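Local coordinates for protein SSD1 (Saccharomyces cerevisiae S288C, PDB 7AM1) that binds mRNA, probably repressing its translation, as a non-enzymatic member of the RNase II family, and is implicated in control of the G1 phase of the cell cycle, at residues L449-T454 with R554-T559; F378-R383 with L392-V397; T559-I564 with L654-H659. One frame throughout, in Å; residues are numbered along the deposited sequence.

How the contacts relate
From the N terminus, contact 2 comes first and is the most local: it zips 378-383 to 392-397 within one beta hairpin of the RNB domain, closing a turn with eight residues between its segments. Contact 1 then closes a loop of 99 residues, bringing helix 544-568 back onto strand 446-456, the sheet neighbour of strand 389-397. Contact 3 opens at Thr559, where contact 1 ends, and closes a loop of 89 residues with the segment 654-659. The three follow in series, none nesting or crossing. Helix 544-568 thus lies between sheet and loop: Val556 CG2 packs on Cys394 CB, while Asn557 ND2 meets Tyr657 OH. Contacts 2 and 3 do not touch.

Contact 1: L449-T454 with R554-T559; sequences LSVVYT and RKVNST
Tyr453 reaches from the strand to the helix with its hydroxyl: OH lies 2.7 Å from Thr559 OG1 in a hydrogen bond that either group could donate. Thr559 OG1 sits at the edge of the phenol ring, in its plane. Val556 CG2 also approaches near that plane, 4.1 Å from Tyr453 CE2, whereas Lys555 lays its CG 3.4 Å from Tyr453 OH. The bend of the lysine chain at chi2 (65°) brings CE alongside the same ring, 3.9 Å from Tyr453 CE1. Two residues earlier on the strand, Val451 meets the helix with both methyls: CG2 rests 3.8 Å from Val556 CG1, and CG1 touches Thr559 CG2 at 3.9 Å. Replacing Tyr453 by a phenylalanine would probably leave Thr559 OG1 without its partner across this interface. Farther out, Phe506 meets the Tyr453 ring edge-to-face, and backbone hydrogen bonds between Val451 and Cys394 and between Tyr453 and Leu392 fix the strand in its sheet. Segments 449-454 and 554-559 cross at 103°, as part of the sheet-and-helix packing of the RNB domain. The seam is mostly apolar; its one hydrogen bond across gives the hydroxyl of the buried Tyr453 a partner inside the packing.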
ATOM      1  N   LEU A 449       2.329  28.501  -5.381  1.00 44.53           N
ATOM      2  CA  LEU A 449       0.901  28.673  -5.152  1.00 45.06           C
ATOM      3  C   LEU A 449       0.676  28.543  -3.653  1.00 44.98           C
ATOM      4  O   LEU A 449       1.132  27.572  -3.039  1.00 45.18           O
ATOM      5  CB  LEU A 449       0.077  27.632  -5.917  1.00 45.04           C
ATOM      6  CG  LEU A 449       0.190  27.619  -7.447  1.00 44.66           C
ATOM      7  CD1 LEU A 449      -0.685  26.518  -8.060  1.00 45.21           C
ATOM      8  CD2 LEU A 449      -0.177  28.972  -8.044  1.00 44.13           C
ATOM      9  N   SER A 450      -0.000  29.519  -3.058  1.00 42.73           N
ATOM     10  CA  SER A 450      -0.077  29.606  -1.610  1.00 41.51           C
ATOM     11  C   SER A 450      -1.518  29.563  -1.129  1.00 42.31           C
ATOM     12  O   SER A 450      -2.422  30.096  -1.780  1.00 43.49           O
ATOM     13  CB  SER A 450       0.587  30.888  -1.103  1.00 42.01           C
ATOM     14  OG  SER A 450       1.962  30.920  -1.444  1.00 42.99           O
ATOM     15  N   VAL A 451      -1.711  28.916   0.017  1.00 42.18           N
ATOM     16  CA  VAL A 451      -2.951  28.971   0.782  1.00 43.39           C
ATOM     17  C   VAL A 451      -2.607  29.560   2.146  1.00 42.87           C
ATOM     18  O   VAL A 451      -1.831  28.966   2.906  1.00 41.88           O
ATOM     19  CB  VAL A 451      -3.602  27.586   0.917  1.00 44.14           C
ATOM     20  CG1 VAL A 451      -4.843  27.671   1.789  1.00 46.32           C
ATOM     21  CG2 VAL A 451      -3.940  27.016  -0.461  1.00 44.14           C
ATOM     22  N   VAL A 452      -3.157  30.736   2.444  1.00 44.15           N
ATOM     23  CA  VAL A 452      -2.814  31.494   3.645  1.00 45.03           C
ATOM     24  C   VAL A 452      -4.045  31.566   4.536  1.00 44.27           C
ATOM     25  O   VAL A 452      -5.083  32.101   4.129  1.00 45.23           O
ATOM     26  CB  VAL A 452      -2.300  32.900   3.295  1.00 47.94           C
ATOM     27  CG1 VAL A 452      -1.930  33.670   4.556  1.00 49.15           C
ATOM     28  CG2 VAL A 452      -1.110  32.796   2.355  1.00 48.31           C
ATOM     29  N   TYR A 453      -3.940  31.013   5.741  1.00 41.78           N
ATOM     30  CA  TYR A 453      -5.035  31.028   6.701  1.00 42.07           C
ATOM     31  C   TYR A 453      -4.809  32.143   7.712  1.00 43.74           C
ATOM     32  O   TYR A 453      -3.709  32.271   8.259  1.00 45.17           O
ATOM     33  CB  TYR A 453      -5.154  29.687   7.424  1.00 40.67           C
ATOM     34  CG  TYR A 453      -5.363  28.509   6.494  1.00 40.99           C
ATOM     35  CD1 TYR A 453      -6.625  28.203   6.002  1.00 41.10           C
ATOM     36  CD2 TYR A 453      -4.298  27.699   6.111  1.00 40.14           C
ATOM     37  CE1 TYR A 453      -6.821  27.132   5.157  1.00 40.90           C
ATOM     38  CE2 TYR A 453      -4.487  26.621   5.258  1.00 39.01           C
ATOM     39  CZ  TYR A 453      -5.748  26.340   4.791  1.00 39.74           C
ATOM     40  OH  TYR A 453      -5.943  25.273   3.942  1.00 40.05           O
ATOM     41  N   THR A 454      -5.850  32.934   7.963  1.00 46.05           N
ATOM     42  CA  THR A 454      -5.878  33.883   9.071  1.00 47.75           C
ATOM     43  C   THR A 454      -6.624  33.231  10.229  1.00 45.28           C
ATOM     44  O   THR A 454      -7.746  32.745  10.051  1.00 44.90           O
ATOM     45  CB  THR A 454      -6.552  35.193   8.661  1.00 54.17           C
ATOM     46  OG1 THR A 454      -5.794  35.821   7.619  1.00 56.82           O
ATOM     47  CG2 THR A 454      -6.642  36.138   9.837  1.00 56.55           C
ATOM     48  N   ARG A 554      -3.187  18.264   4.493  1.00 35.72           N
ATOM     49  CA  ARG A 554      -4.547  17.764   4.316  1.00 36.33           C
ATOM     50  C   ARG A 554      -5.548  18.909   4.339  1.00 36.20           C
ATOM     51  O   ARG A 554      -6.506  18.932   3.557  1.00 36.32           O
ATOM     52  CB  ARG A 554      -4.881  16.741   5.402  1.00 37.68           C
ATOM     53  CG  ARG A 554      -4.223  15.371   5.186  1.00 38.32           C
ATOM     54  CD  ARG A 554      -4.393  14.463   6.391  1.00 39.52           C
ATOM     55  NE  ARG A 554      -3.879  13.123   6.117  1.00 40.03           N
ATOM     56  CZ  ARG A 554      -4.004  12.085   6.935  1.00 40.67           C
ATOM     57  NH1 ARG A 554      -4.632  12.223   8.095  1.00 40.48           N
ATOM     58  NH2 ARG A 554      -3.504  10.905   6.586  1.00 41.48           N
ATOM     59  N   LYS A 555      -5.328  19.882   5.221  1.00 35.51           N
ATOM     60  CA  LYS A 555      -6.178  21.063   5.242  1.00 34.47           C
ATOM     61  C   LYS A 555      -6.019  21.862   3.955  1.00 35.69           C
ATOM     62  O   LYS A 555      -7.011  22.295   3.354  1.00 36.62           O
ATOM     63  CB  LYS A 555      -5.843  21.920   6.464  1.00 33.83           C
ATOM     64  CG  LYS A 555      -6.659  23.206   6.574  1.00 36.99           C
ATOM     65  CD  LYS A 555      -8.137  22.917   6.791  1.00 40.35           C
ATOM     66  CE  LYS A 555      -8.976  24.150   6.556  1.00 44.72           C
ATOM     67  NZ  LYS A 555     -10.392  23.947   6.965  1.00 48.10           N
ATOM     68  N   VAL A 556      -4.776  22.075   3.515  1.00 34.92           N
ATOM     69  CA  VAL A 556      -4.542  22.814   2.277  1.00 35.16           C
ATOM     70  C   VAL A 556      -5.253  22.134   1.112  1.00 34.98           C
ATOM     71  O   VAL A 556      -5.972  22.778   0.342  1.00 35.91           O
ATOM     72  CB  VAL A 556      -3.032  22.951   2.011  1.00 37.04           C
ATOM     73  CG1 VAL A 556      -2.786  23.513   0.623  1.00 36.80           C
ATOM     74  CG2 VAL A 556      -2.378  23.822   3.083  1.00 38.87           C
ATOM     75  N   ASN A 557      -5.062  20.821   0.966  1.00 34.72           N
ATOM     76  CA  ASN A 557      -5.718  20.099  -0.120  1.00 35.80           C
ATOM     77  C   ASN A 557      -7.232  20.225  -0.023  1.00 37.84           C
ATOM     78  O   ASN A 557      -7.923  20.324  -1.043  1.00 38.90           O
ATOM     79  CB  ASN A 557      -5.321  18.624  -0.095  1.00 33.95           C
ATOM     80  CG  ASN A 557      -3.907  18.383  -0.578  1.00 34.16           C
ATOM     81  OD1 ASN A 557      -3.416  19.062  -1.480  1.00 34.83           O
ATOM     82  ND2 ASN A 557      -3.254  17.387   0.000  1.00 34.18           N
ATOM     83  N   SER A 558      -7.768  20.181   1.199  1.00 38.72           N
ATOM     84  CA  SER A 558      -9.201  20.357   1.399  1.00 41.30           C
ATOM     85  C   SER A 558      -9.659  21.723   0.906  1.00 40.00           C
ATOM     86  O   SER A 558     -10.705  21.845   0.255  1.00 39.15           O
ATOM     87  CB  SER A 558      -9.529  20.184   2.883  1.00 46.42           C
ATOM     88  OG  SER A 558     -10.885  20.483   3.148  1.00 49.94           O
ATOM     89  N   THR A 559      -8.887  22.765   1.217  1.00 38.35           N
ATOM     90  CA  THR A 559      -9.247  24.119   0.816  1.00 39.11           C
ATOM     91  C   THR A 559      -9.243  24.262  -0.696  1.00 38.33           C
ATOM     92  O   THR A 559     -10.149  24.876  -1.273  1.00 37.81           O
ATOM     93  CB  THR A 559      -8.279  25.116   1.457  1.00 39.43           C
ATOM     94  OG1 THR A 559      -8.454  25.091   2.880  1.00 41.35           O
ATOM     95  CG2 THR A 559      -8.508  26.528   0.927  1.00 40.92           C
TER

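Contact 2: F378-R383 with L392-V397; sequences FALHVR and LGCHVV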
ATOM      1  N   PHE A 378       7.366  22.164  -0.482  1.00 42.24           N
ATOM      2  CA  PHE A 378       6.381  22.751   0.414  1.00 42.86           C
ATOM      3  C   PHE A 378       7.104  23.588   1.453  1.00 42.36           C
ATOM      4  O   PHE A 378       8.141  23.174   1.977  1.00 42.15           O
ATOM      5  CB  PHE A 378       5.555  21.662   1.092  1.00 42.91           C
ATOM      6  CG  PHE A 378       4.469  22.183   1.982  1.00 42.66           C
ATOM      7  CD1 PHE A 378       3.294  22.665   1.437  1.00 43.81           C
ATOM      8  CD2 PHE A 378       4.603  22.155   3.359  1.00 41.61           C
ATOM      9  CE1 PHE A 378       2.281  23.127   2.244  1.00 44.53           C
ATOM     10  CE2 PHE A 378       3.588  22.610   4.167  1.00 42.25           C
ATOM     11  CZ  PHE A 378       2.426  23.094   3.608  1.00 43.45           C
ATOM     12  N   ALA A 379       6.567  24.774   1.731  1.00 42.02           N
ATOM     13  CA  ALA A 379       7.156  25.688   2.696  1.00 41.60           C
ATOM     14  C   ALA A 379       6.043  26.342   3.502  1.00 42.28           C
ATOM     15  O   ALA A 379       4.896  26.431   3.056  1.00 41.83           O
ATOM     16  CB  ALA A 379       8.025  26.743   2.001  1.00 42.02           C
ATOM     17  N   LEU A 380       6.399  26.820   4.694  1.00 42.31           N
ATOM     18  CA  LEU A 380       5.423  27.379   5.612  1.00 42.93           C
ATOM     19  C   LEU A 380       5.956  28.647   6.257  1.00 41.46           C
ATOM     20  O   LEU A 380       7.169  28.833   6.389  1.00 40.67           O
ATOM     21  CB  LEU A 380       5.091  26.402   6.751  1.00 45.95           C
ATOM     22  CG  LEU A 380       4.265  25.152   6.491  1.00 49.25           C
ATOM     23  CD1 LEU A 380       4.355  24.243   7.713  1.00 49.24           C
ATOM     24  CD2 LEU A 380       2.823  25.522   6.177  1.00 50.83           C
ATOM     25  N   HIS A 381       5.033  29.508   6.680  1.00 41.34           N
ATOM     26  CA  HIS A 381       5.364  30.559   7.625  1.00 41.53           C
ATOM     27  C   HIS A 381       4.211  30.693   8.606  1.00 41.89           C
ATOM     28  O   HIS A 381       3.070  30.334   8.301  1.00 41.35           O
ATOM     29  CB  HIS A 381       5.661  31.909   6.951  1.00 42.99           C
ATOM     30  CG  HIS A 381       4.453  32.660   6.477  1.00 43.86           C
ATOM     31  ND1 HIS A 381       4.045  32.659   5.161  1.00 43.80           N
ATOM     32  CD2 HIS A 381       3.605  33.489   7.131  1.00 45.01           C
ATOM     33  CE1 HIS A 381       2.984  33.435   5.028  1.00 44.59           C
ATOM     34  NE2 HIS A 381       2.693  33.947   6.210  1.00 44.71           N
ATOM     35  N   VAL A 382       4.531  31.166   9.803  1.00 44.46           N
ATOM     36  CA  VAL A 382       3.535  31.560  10.789  1.00 45.81           C
ATOM     37  C   VAL A 382       3.892  32.978  11.203  1.00 46.44           C
ATOM     38  O   VAL A 382       5.067  33.286  11.436  1.00 45.82           O
ATOM     39  CB  VAL A 382       3.497  30.612  12.003  1.00 48.82           C
ATOM     40  CG1 VAL A 382       2.680  31.222  13.125  1.00 51.98           C
ATOM     41  CG2 VAL A 382       2.934  29.266  11.614  1.00 49.01           C
ATOM     42  N   ARG A 383       2.898  33.847  11.260  1.00 48.79           N
ATOM     43  CA  ARG A 383       3.154  35.253  11.523  1.00 51.47           C
ATOM     44  C   ARG A 383       2.052  35.765  12.428  1.00 52.36           C
ATOM     45  O   ARG A 383       0.888  35.386  12.278  1.00 52.63           O
ATOM     46  CB  ARG A 383       3.236  36.033  10.200  1.00 53.41           C
ATOM     47  CG  ARG A 383       3.485  37.526  10.306  1.00 57.36           C
ATOM     48  CD  ARG A 383       3.657  38.109   8.901  1.00 59.45           C
ATOM     49  NE  ARG A 383       3.816  39.560   8.894  1.00 63.40           N
ATOM     50  CZ  ARG A 383       2.818  40.431   8.813  1.00 66.50           C
ATOM     51  NH1 ARG A 383       1.563  40.008   8.731  1.00 68.33           N
ATOM     52  NH2 ARG A 383       3.077  41.728   8.810  1.00 67.89           N
ATOM     53  N   LEU A 392      -1.082  31.516   9.017  1.00 43.72           N
ATOM     54  CA  LEU A 392      -0.342  30.340   8.575  1.00 42.80           C
ATOM     55  C   LEU A 392      -0.313  30.366   7.051  1.00 42.00           C
ATOM     56  O   LEU A 392      -1.359  30.227   6.405  1.00 42.02           O
ATOM     57  CB  LEU A 392      -0.976  29.048   9.081  1.00 43.15           C
ATOM     58  CG  LEU A 392      -0.234  27.784   8.640  1.00 42.89           C
ATOM     59  CD1 LEU A 392       1.037  27.607   9.457  1.00 41.75           C
ATOM     60  CD2 LEU A 392      -1.124  26.555   8.723  1.00 44.43           C
ATOM     61  N   GLY A 393       0.869  30.575   6.479  1.00 41.47           N
ATOM     62  CA  GLY A 393       1.047  30.540   5.036  1.00 41.05           C
ATOM     63  C   GLY A 393       1.562  29.191   4.597  1.00 40.83           C
ATOM     64  O   GLY A 393       2.519  28.659   5.168  1.00 41.66           O
ATOM     65  N   CYS A 394       0.924  28.628   3.569  1.00 41.63           N
ATOM     66  CA  CYS A 394       1.259  27.312   3.035  1.00 40.95           C
ATOM     67  C   CYS A 394       1.592  27.461   1.559  1.00 40.82           C
ATOM     68  O   CYS A 394       0.729  27.844   0.765  1.00 42.24           O
ATOM     69  CB  CYS A 394       0.102  26.338   3.251  1.00 40.69           C
ATOM     70  SG  CYS A 394      -0.442  26.274   4.977  1.00 41.66           S
ATOM     71  N   HIS A 395       2.839  27.161   1.195  1.00 38.66           N
ATOM     72  CA  HIS A 395       3.379  27.489  -0.118  1.00 38.92           C
ATOM     73  C   HIS A 395       3.821  26.219  -0.828  1.00 39.68           C
ATOM     74  O   HIS A 395       4.555  25.405  -0.255  1.00 37.15           O
ATOM     75  CB  HIS A 395       4.567  28.452   0.001  1.00 40.91           C
ATOM     76  CG  HIS A 395       4.346  29.573   0.971  1.00 41.45           C
ATOM     77  ND1 HIS A 395       3.530  30.650   0.698  1.00 42.22           N
ATOM     78  CD2 HIS A 395       4.841  29.783   2.215  1.00 41.95           C
ATOM     79  CE1 HIS A 395       3.533  31.475   1.730  1.00 43.14           C
ATOM     80  NE2 HIS A 395       4.319  30.972   2.666  1.00 42.59           N
ATOM     81  N   VAL A 396       3.385  26.065  -2.077  1.00 41.06           N
ATOM     82  CA  VAL A 396       3.710  24.917  -2.913  1.00 41.66           C
ATOM     83  C   VAL A 396       4.384  25.411  -4.186  1.00 42.45           C
ATOM     84  O   VAL A 396       3.941  26.396  -4.790  1.00 41.39           O
ATOM     85  CB  VAL A 396       2.449  24.098  -3.259  1.00 41.92           C
ATOM     86  CG1 VAL A 396       2.813  22.933  -4.174  1.00 42.85           C
ATOM     87  CG2 VAL A 396       1.761  23.608  -1.994  1.00 40.56           C
ATOM     88  N   VAL A 397       5.459  24.730  -4.592  1.00 42.80           N
ATOM     89  CA  VAL A 397       6.134  25.076  -5.839  1.00 46.72           C
ATOM     90  C   VAL A 397       5.122  25.122  -6.977  1.00 47.08           C
ATOM     91  O   VAL A 397       4.320  24.199  -7.156  1.00 45.49           O
ATOM     92  CB  VAL A 397       7.265  24.074  -6.134  1.00 49.99           C
ATOM     93  CG1 VAL A 397       7.842  24.329  -7.520  1.00 51.88           C
ATOM     94  CG2 VAL A 397       8.347  24.172  -5.078  1.00 51.88           C
TER
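Phe378 brings the edge of its ring to Val396, CD1 lying 3.9 Å from Val396 CG2 near the ring plane. CG anti to the backbone N (chi1 -177°) leans the ring toward the partner strand, where CZ reaches Cys394 CB. Ala379 forms a hydrogen-bonded pair with His395, both backbone bonds measuring 2.9 Å, from Ala379 N to His395 O and from His395 N to Ala379 O. Leu380 faces Cys394 in a non-hydrogen-bonded pair and sets CD2 3.6 Å from Cys394 SG. This is the antiparallel hairpin of strands 378-384 and 389-397 in the RNB sheet. Phe378, Leu380 and Cys394 lie under helix 544-568, Cys394 touching Ile552 and Val556, while Val396 on the same face meets Phe660 and Pro663. His381 pairs with Gly393 through two backbone hydrogen bonds. On the other face, His381 ND1 and His395 NE2 form a hydrogen bond of 3.0 Å, in which either nitrogen could be the donor. The imidazoles meet rim to rim, their planes 23° apart. With CG between the backbone N and the carbonyl carbon (chi1 77°), the His381 ring lies back over the neighbouring strand, and Gly393 CA makes a CH-pi contact 3.8 Å from its centroid; the lack of a side chain at Gly393 lets the ring come this close. Outer hydrogen bonds fix the rotation of both imidazoles: His381 NE2 to Glu391 OE2, His395 ND1 to Ser450 OG. Val382 packs against Leu392 in a non-hydrogen-bonded pair, tightly, with CG2 3.3 Å from Leu392 CD1; Val499 and Ile502 of helix 495-510 cover this pair.

Contact 3: T559-I564 with L654-H659; sequences TVAEKI and LPIYTH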
ATOM      1  N   THR A 559      -8.887  22.765   1.217  1.00 38.35           N
ATOM      2  CA  THR A 559      -9.247  24.119   0.816  1.00 39.11           C
ATOM      3  C   THR A 559      -9.243  24.262  -0.696  1.00 38.33           C
ATOM      4  O   THR A 559     -10.149  24.876  -1.273  1.00 37.81           O
ATOM      5  CB  THR A 559      -8.279  25.116   1.457  1.00 39.43           C
ATOM      6  OG1 THR A 559      -8.454  25.091   2.880  1.00 41.35           O
ATOM      7  CG2 THR A 559      -8.508  26.528   0.927  1.00 40.92           C
ATOM      8  N   VAL A 560      -8.224  23.708  -1.353  1.00 37.38           N
ATOM      9  CA  VAL A 560      -8.128  23.815  -2.802  1.00 39.07           C
ATOM     10  C   VAL A 560      -9.264  23.049  -3.469  1.00 39.90           C
ATOM     11  O   VAL A 560      -9.871  23.536  -4.431  1.00 39.87           O
ATOM     12  CB  VAL A 560      -6.742  23.331  -3.265  1.00 39.35           C
ATOM     13  CG1 VAL A 560      -6.680  23.209  -4.779  1.00 41.21           C
ATOM     14  CG2 VAL A 560      -5.667  24.295  -2.761  1.00 37.89           C
ATOM     15  N   ALA A 561      -9.586  21.855  -2.958  1.00 38.64           N
ATOM     16  CA  ALA A 561     -10.694  21.080  -3.512  1.00 39.07           C
ATOM     17  C   ALA A 561     -12.000  21.863  -3.451  1.00 42.02           C
ATOM     18  O   ALA A 561     -12.761  21.902  -4.424  1.00 42.78           O
ATOM     19  CB  ALA A 561     -10.840  19.754  -2.763  1.00 39.09           C
ATOM     20  N   GLU A 562     -12.286  22.478  -2.300  1.00 42.78           N
ATOM     21  CA  GLU A 562     -13.501  23.275  -2.149  1.00 44.99           C
ATOM     22  C   GLU A 562     -13.522  24.430  -3.140  1.00 43.15           C
ATOM     23  O   GLU A 562     -14.560  24.726  -3.746  1.00 41.55           O
ATOM     24  CB  GLU A 562     -13.590  23.795  -0.713  1.00 49.90           C
ATOM     25  CG  GLU A 562     -13.835  22.702   0.318  1.00 55.56           C
ATOM     26  CD  GLU A 562     -13.704  23.183   1.759  1.00 61.76           C
ATOM     27  OE1 GLU A 562     -13.303  24.346   1.973  1.00 64.11           O
ATOM     28  OE2 GLU A 562     -13.976  22.380   2.679  1.00 63.98           O
ATOM     29  N   LYS A 563     -12.373  25.082  -3.328  1.00 42.68           N
ATOM     30  CA  LYS A 563     -12.301  26.237  -4.211  1.00 45.22           C
ATOM     31  C   LYS A 563     -12.544  25.854  -5.666  1.00 43.56           C
ATOM     32  O   LYS A 563     -13.341  26.500  -6.358  1.00 42.75           O
ATOM     33  CB  LYS A 563     -10.941  26.921  -4.058  1.00 48.25           C
ATOM     34  CG  LYS A 563     -10.762  28.126  -4.962  1.00 53.23           C
ATOM     35  CD  LYS A 563      -9.814  29.141  -4.356  1.00 56.97           C
ATOM     36  CE  LYS A 563     -10.411  29.782  -3.108  1.00 59.79           C
ATOM     37  N   ILE A 564     -11.858  24.816  -6.158  1.00 44.39           N
ATOM     38  CA  ILE A 564     -11.977  24.481  -7.575  1.00 44.62           C
ATOM     39  C   ILE A 564     -13.344  23.882  -7.881  1.00 43.19           C
ATOM     40  O   ILE A 564     -13.875  24.074  -8.980  1.00 44.59           O
ATOM     41  CB  ILE A 564     -10.840  23.551  -8.044  1.00 45.95           C
ATOM     42  CG1 ILE A 564     -10.894  22.203  -7.328  1.00 47.88           C
ATOM     43  CG2 ILE A 564      -9.488  24.235  -7.846  1.00 46.06           C
ATOM     44  CD1 ILE A 564      -9.836  21.203  -7.817  1.00 49.98           C
ATOM     45  N   LEU A 654     -13.363  13.590   5.324  1.00 38.22           N
ATOM     46  CA  LEU A 654     -13.515  14.861   4.629  1.00 39.67           C
ATOM     47  C   LEU A 654     -14.621  14.795   3.582  1.00 39.98           C
ATOM     48  O   LEU A 654     -14.745  13.788   2.874  1.00 39.83           O
ATOM     49  CB  LEU A 654     -12.197  15.272   3.961  1.00 40.51           C
ATOM     50  CG  LEU A 654     -11.137  15.781   4.943  1.00 42.47           C
ATOM     51  CD1 LEU A 654      -9.833  16.077   4.225  1.00 42.15           C
ATOM     52  CD2 LEU A 654     -11.627  17.018   5.688  1.00 45.16           C
ATOM     53  N   PRO A 655     -15.451  15.843   3.479  1.00 40.40           N
ATOM     54  CA  PRO A 655     -16.544  15.824   2.490  1.00 41.44           C
ATOM     55  C   PRO A 655     -16.078  16.020   1.060  1.00 41.61           C
ATOM     56  O   PRO A 655     -16.818  15.680   0.126  1.00 43.34           O
ATOM     57  CB  PRO A 655     -17.441  16.989   2.937  1.00 42.56           C
ATOM     58  CG  PRO A 655     -16.503  17.932   3.615  1.00 41.68           C
ATOM     59  CD  PRO A 655     -15.457  17.082   4.284  1.00 40.56           C
ATOM     60  N   ILE A 656     -14.891  16.590   0.858  1.00 39.17           N
ATOM     61  CA  ILE A 656     -14.345  16.798  -0.476  1.00 38.50           C
ATOM     62  C   ILE A 656     -12.836  16.899  -0.329  1.00 36.47           C
ATOM     63  O   ILE A 656     -12.326  17.309   0.718  1.00 36.29           O
ATOM     64  CB  ILE A 656     -14.962  18.056  -1.138  1.00 40.13           C
ATOM     65  CG1 ILE A 656     -14.681  18.077  -2.644  1.00 39.28           C
ATOM     66  CG2 ILE A 656     -14.430  19.329  -0.484  1.00 40.78           C
ATOM     67  CD1 ILE A 656     -15.503  19.129  -3.394  1.00 39.29           C
ATOM     68  N   TYR A 657     -12.117  16.498  -1.371  1.00 36.03           N
ATOM     69  CA  TYR A 657     -10.666  16.436  -1.288  1.00 34.79           C
ATOM     70  C   TYR A 657     -10.103  16.442  -2.699  1.00 36.17           C
ATOM     71  O   TYR A 657     -10.807  16.161  -3.672  1.00 39.07           O
ATOM     72  CB  TYR A 657     -10.215  15.185  -0.510  1.00 33.33           C
ATOM     73  CG  TYR A 657      -8.808  15.246   0.046  1.00 33.06           C
ATOM     74  CD1 TYR A 657      -8.460  16.203   0.997  1.00 35.18           C
ATOM     75  CD2 TYR A 657      -7.839  14.322  -0.340  1.00 33.46           C
ATOM     76  CE1 TYR A 657      -7.185  16.268   1.514  1.00 34.95           C
ATOM     77  CE2 TYR A 657      -6.555  14.378   0.180  1.00 33.21           C
ATOM     78  CZ  TYR A 657      -6.237  15.357   1.111  1.00 33.84           C
ATOM     79  OH  TYR A 657      -4.968  15.433   1.642  1.00 33.32           O
ATOM     80  N   THR A 658      -8.823  16.786  -2.791  1.00 34.62           N
ATOM     81  CA  THR A 658      -8.054  16.617  -4.014  1.00 35.08           C
ATOM     82  C   THR A 658      -6.577  16.632  -3.642  1.00 33.97           C
ATOM     83  O   THR A 658      -6.216  16.672  -2.460  1.00 34.36           O
ATOM     84  CB  THR A 658      -8.375  17.692  -5.059  1.00 37.83           C
ATOM     85  OG1 THR A 658      -7.754  17.327  -6.301  1.00 39.05           O
ATOM     86  CG2 THR A 658      -7.863  19.058  -4.629  1.00 39.36           C
ATOM     87  N   HIS A 659      -5.717  16.613  -4.657  1.00 33.99           N
ATOM     88  CA  HIS A 659      -4.274  16.594  -4.466  1.00 34.09           C
ATOM     89  C   HIS A 659      -3.654  17.823  -5.110  1.00 35.88           C
ATOM     90  O   HIS A 659      -3.733  18.005  -6.331  1.00 35.84           O
ATOM     91  CB  HIS A 659      -3.665  15.312  -5.032  1.00 32.49           C
ATOM     92  CG  HIS A 659      -3.656  14.181  -4.057  1.00 32.43           C
ATOM     93  ND1 HIS A 659      -3.183  12.928  -4.378  1.00 30.59           N
ATOM     94  CD2 HIS A 659      -4.050  14.114  -2.762  1.00 32.02           C
ATOM     95  CE1 HIS A 659      -3.300  12.135  -3.329  1.00 32.08           C
ATOM     96  NE2 HIS A 659      -3.816  12.831  -2.333  1.00 30.69           N
TER
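Ile656 opens the contact between the loop preceding helix 668-681 and helix 544-568 of the RNB domain, a side-by-side packing of extended chain on helix. Its two branches part over the helix. CG1, anti to the backbone N (chi1 -165°), runs toward Ala561 and comes 4.2 Å from Ala561 CB, with CD1 beyond it near Ala561 O. CG2 turns to the aliphatic part of Glu562 and meets its CG at 3.5 Å, at the more exposed border of the contact. The side chain of Tyr657 starts away from 559-564, and its ring runs back along helix 544-568, where OH bonds to Asn557 ND2, one turn before Ala561; the backbone of Tyr657 is what faces Ala561. The small methyl permits a close approach: Ala561 CB lies 3.4 Å from Tyr657 C, and the two CA atoms are 5.1 Å apart. No hydrogen bond crosses between the segments. Thr658 comes back toward the helix and divides its branches by chemistry. OG1 bonds to Leu573 O, outside both segments, leaving the methyl to the helix. Val560 CG1 and Ile564 CD1, one turn apart, each reach that methyl at 4.3 Å from Thr658 CG2, and Ala561 CB is nearer still, 3.6 Å from Thr658 CG2.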